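Local coordinates for Myo-inositol-1-phosphate synthase-related protein (Thermotoga maritima MSB8, PDB 3CIN), which is related by name and family to myo-inositol-1-phosphate synthases and binds nicotinamide-adenine-dinucleotide in a Rossmann-type domain, at residues V99-V104 against N164-L169. Sequence-based numbering, arbitrary orientation.
With NAD (nicotinamide-adenine-dinucleotide), chain F.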
loop_
_atom_site.group_PDB
_atom_site.type_symbol
_atom_site.label_atom_id
_atom_site.label_comp_id
_atom_site.label_asym_id
_atom_site.label_seq_id
_atom_site.Cartn_x
_atom_site.Cartn_y
_atom_site.Cartn_z
ATOM N N VAL A 99 28.891 -27.546 16.396
ATOM C CA VAL A 99 30.060 -27.182 15.606
ATOM C C VAL A 99 29.767 -25.828 14.980
ATOM O O VAL A 99 28.691 -25.638 14.395
ATOM C CB VAL A 99 30.335 -28.259 14.507
ATOM C CG1 VAL A 99 30.700 -29.574 15.136
ATOM C CG2 VAL A 99 29.177 -28.490 13.628
ATOM N N HIS A 100 30.698 -24.890 15.070
ATOM C CA HIS A 100 30.389 -23.502 14.689
ATOM C C HIS A 100 30.770 -23.143 13.288
ATOM O O HIS A 100 30.056 -22.413 12.605
ATOM C CB HIS A 100 30.933 -22.446 15.684
ATOM C CG HIS A 100 32.416 -22.436 15.882
ATOM N ND1 HIS A 100 33.283 -21.795 15.023
ATOM C CD2 HIS A 100 33.183 -22.935 16.884
ATOM C CE1 HIS A 100 34.522 -21.931 15.462
ATOM N NE2 HIS A 100 34.488 -22.607 16.599
ATOM N N LEU A 101 31.920 -23.644 12.866
ATOM C CA LEU A 101 32.549 -23.184 11.641
ATOM C C LEU A 101 32.398 -21.662 11.497
ATOM O O LEU A 101 32.726 -20.925 12.432
ATOM C CB LEU A 101 32.018 -23.975 10.461
ATOM C CG LEU A 101 32.548 -25.409 10.517
ATOM C CD1 LEU A 101 31.673 -26.286 9.706
ATOM C CD2 LEU A 101 33.993 -25.443 10.016
ATOM N N GLY A 102 31.906 -21.167 10.380
ATOM C CA GLY A 102 31.851 -19.700 10.215
ATOM C C GLY A 102 30.547 -19.035 10.624
ATOM O O GLY A 102 30.329 -17.863 10.335
ATOM N N SER A 103 29.645 -19.798 11.255
ATOM C CA SER A 103 28.239 -19.385 11.329
ATOM C C SER A 103 27.991 -17.991 11.931
ATOM O O SER A 103 27.266 -17.198 11.346
ATOM C CB SER A 103 27.471 -20.355 12.216
ATOM O OG SER A 103 27.257 -21.614 11.570
ATOM N N VAL A 104 28.570 -17.788 13.102
ATOM C CA VAL A 104 28.338 -16.573 13.921
ATOM C C VAL A 104 29.498 -15.562 13.932
ATOM O O VAL A 104 29.546 -14.642 14.751
ATOM C CB VAL A 104 27.856 -16.943 15.326
ATOM C CG1 VAL A 104 26.621 -17.894 15.241
ATOM C CG2 VAL A 104 28.967 -17.572 16.187
ATOM N N ASN A 164 39.473 -32.341 7.034
ATOM C CA ASN A 164 39.232 -31.309 8.049
ATOM C C ASN A 164 39.187 -29.919 7.404
ATOM O O ASN A 164 39.823 -28.968 7.885
ATOM C CB ASN A 164 40.317 -31.369 9.126
ATOM C CG ASN A 164 39.942 -30.610 10.390
ATOM O OD1 ASN A 164 38.767 -30.481 10.726
ATOM N ND2 ASN A 164 40.960 -30.121 11.117
ATOM N N ASP A 165 38.500 -29.836 6.268
ATOM C CA ASP A 165 38.554 -28.638 5.424
ATOM C C ASP A 165 37.493 -27.630 5.904
ATOM O O ASP A 165 36.424 -27.394 5.274
ATOM C CB ASP A 165 38.386 -28.988 3.930
ATOM C CG ASP A 165 38.715 -27.815 2.991
ATOM O OD1 ASP A 165 38.949 -26.680 3.487
ATOM O OD2 ASP A 165 38.717 -28.026 1.737
ATOM N N LYS A 166 37.827 -26.995 7.014
ATOM C CA LYS A 166 36.907 -26.099 7.682
ATOM C C LYS A 166 36.554 -24.896 6.829
ATOM O O LYS A 166 35.385 -24.486 6.822
ATOM C CB LYS A 166 37.496 -25.638 9.013
ATOM C CG LYS A 166 37.593 -26.707 10.039
ATOM C CD LYS A 166 38.267 -26.118 11.300
ATOM C CE LYS A 166 38.975 -27.124 12.121
ATOM N NZ LYS A 166 39.371 -26.541 13.456
ATOM N N GLU A 167 37.511 -24.355 6.079
ATOM C CA GLU A 167 37.240 -23.200 5.224
ATOM C C GLU A 167 36.233 -23.520 4.127
ATOM O O GLU A 167 35.562 -22.610 3.614
ATOM C CB GLU A 167 38.530 -22.681 4.563
ATOM N N ARG A 168 36.112 -24.801 3.765
ATOM C CA ARG A 168 35.187 -25.217 2.668
ATOM C C ARG A 168 33.728 -25.446 3.110
ATOM O O ARG A 168 32.807 -25.314 2.321
ATOM C CB ARG A 168 35.730 -26.519 2.056
ATOM C CG ARG A 168 34.906 -27.116 0.919
ATOM C CD ARG A 168 34.789 -26.203 -0.269
ATOM N NE ARG A 168 33.888 -26.665 -1.326
ATOM C CZ ARG A 168 32.569 -26.512 -1.326
ATOM N NH1 ARG A 168 31.938 -25.935 -0.302
ATOM N NH2 ARG A 168 31.868 -26.942 -2.359
ATOM N N LEU A 169 33.541 -25.838 4.364
ATOM C CA LEU A 169 32.281 -26.357 4.851
ATOM C C LEU A 169 31.509 -25.340 5.680
ATOM O O LEU A 169 32.105 -24.442 6.280
ATOM C CB LEU A 169 32.556 -27.561 5.716
ATOM C CG LEU A 169 32.861 -28.849 4.941
ATOM C CD1 LEU A 169 33.634 -29.816 5.814
ATOM C CD2 LEU A 169 31.569 -29.482 4.435
HETATM P PA NAD F . 18.283 -16.760 15.078
HETATM O O1A NAD F . 17.308 -16.168 16.060
HETATM O O2A NAD F . 19.552 -15.967 15.004
HETATM O O5B NAD F . 18.643 -18.177 15.647
HETATM C C5B NAD F . 19.740 -18.918 15.115
HETATM C C4B NAD F . 20.302 -19.762 16.246
HETATM O O4B NAD F . 21.238 -20.682 15.709
HETATM C C3B NAD F . 21.025 -18.978 17.334
HETATM O O3B NAD F . 20.663 -19.437 18.626
HETATM C C2B NAD F . 22.496 -19.266 17.063
HETATM O O2B NAD F . 23.304 -19.040 18.186
HETATM C C1B NAD F . 22.406 -20.692 16.569
HETATM N N9A NAD F . 23.543 -21.156 15.770
HETATM C C8A NAD F . 24.209 -20.387 14.821
HETATM N N7A NAD F . 25.109 -21.225 14.201
HETATM C C5A NAD F . 25.001 -22.466 14.779
HETATM C C6A NAD F . 25.724 -23.650 14.612
HETATM N N6A NAD F . 26.707 -23.790 13.667
HETATM N N1A NAD F . 25.316 -24.746 15.345
HETATM C C2A NAD F . 24.286 -24.635 16.262
HETATM N N3A NAD F . 23.617 -23.452 16.498
HETATM C C4A NAD F . 24.000 -22.396 15.751
HETATM O O3 NAD F . 17.621 -16.935 13.660
HETATM P PN NAD F . 16.132 -17.375 13.380
HETATM O O1N NAD F . 15.346 -16.149 13.054
HETATM O O2N NAD F . 15.681 -18.382 14.384
HETATM O O5D NAD F . 16.301 -18.112 11.978
HETATM C C5D NAD F . 16.884 -19.393 11.916
HETATM C C4D NAD F . 17.180 -19.798 10.476
HETATM O O4D NAD F . 15.962 -19.982 9.809
HETATM C C3D NAD F . 18.005 -18.814 9.662
HETATM O O3D NAD F . 18.904 -19.537 8.782
HETATM C C2D NAD F . 16.936 -18.157 8.804
HETATM O O2D NAD F . 17.462 -17.684 7.560
HETATM C C1D NAD F . 16.025 -19.339 8.563
HETATM N N1N NAD F . 14.680 -18.946 8.147
HETATM C C2N NAD F . 13.931 -18.188 8.951
HETATM C C3N NAD F . 12.628 -17.893 8.465
HETATM C C7N NAD F . 11.692 -17.289 9.409
HETATM O O7N NAD F . 12.200 -16.963 10.635
HETATM N N7N NAD F . 10.412 -17.093 9.053
HETATM C C4N NAD F . 12.169 -18.336 7.241
HETATM C C5N NAD F . 12.969 -19.097 6.439
HETATM C C6N NAD F . 14.242 -19.413 6.934
HETATM O O HOH W 1 31.611 -21.848 7.508
#
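At the adenine end of the NAD pocket, Leu101 reaches from the back of a ligand-binding turn to Lys166 and Leu169, in the loop between helices 154-162 and 171-186. In one of its two modelled conformers CG stands anti to the carbonyl carbon (chi1 -71°), which sends both methyls to that loop: CD2 lies 3.6 Å from Lys166 CB and as near its carbonyl oxygen, while CD1 rests on the Leu169 carbonyl, 3.9 Å from O. Lys166 suits this edge because its methylenes can cover the leucine while its extended chain carries NZ away to the backbone oxygen of Glu115. One water ties the two backbones together, accepting from Gly102 N (3.0 Å) and donating to Leu169 O (2.9 Å).

Leu101 and Gly102 are the central residues of a type II' turn closed by Ser103 N to His100 O; Leu101 takes a positive phi that usually favours glycine, its side chain being spent on the packing. His100 braces the turn through ND1 to Leu101 O (2.8 Å). Adenine N6A donates to Val99 O (2.8 Å) and, nearly straight (171°), to Ser103 OG, a hydroxyl able to accept. The turn follows edge strand 96-97 of a parallel sheet ordered 3-2-1-4-5-6, as in Rossmann-type domains.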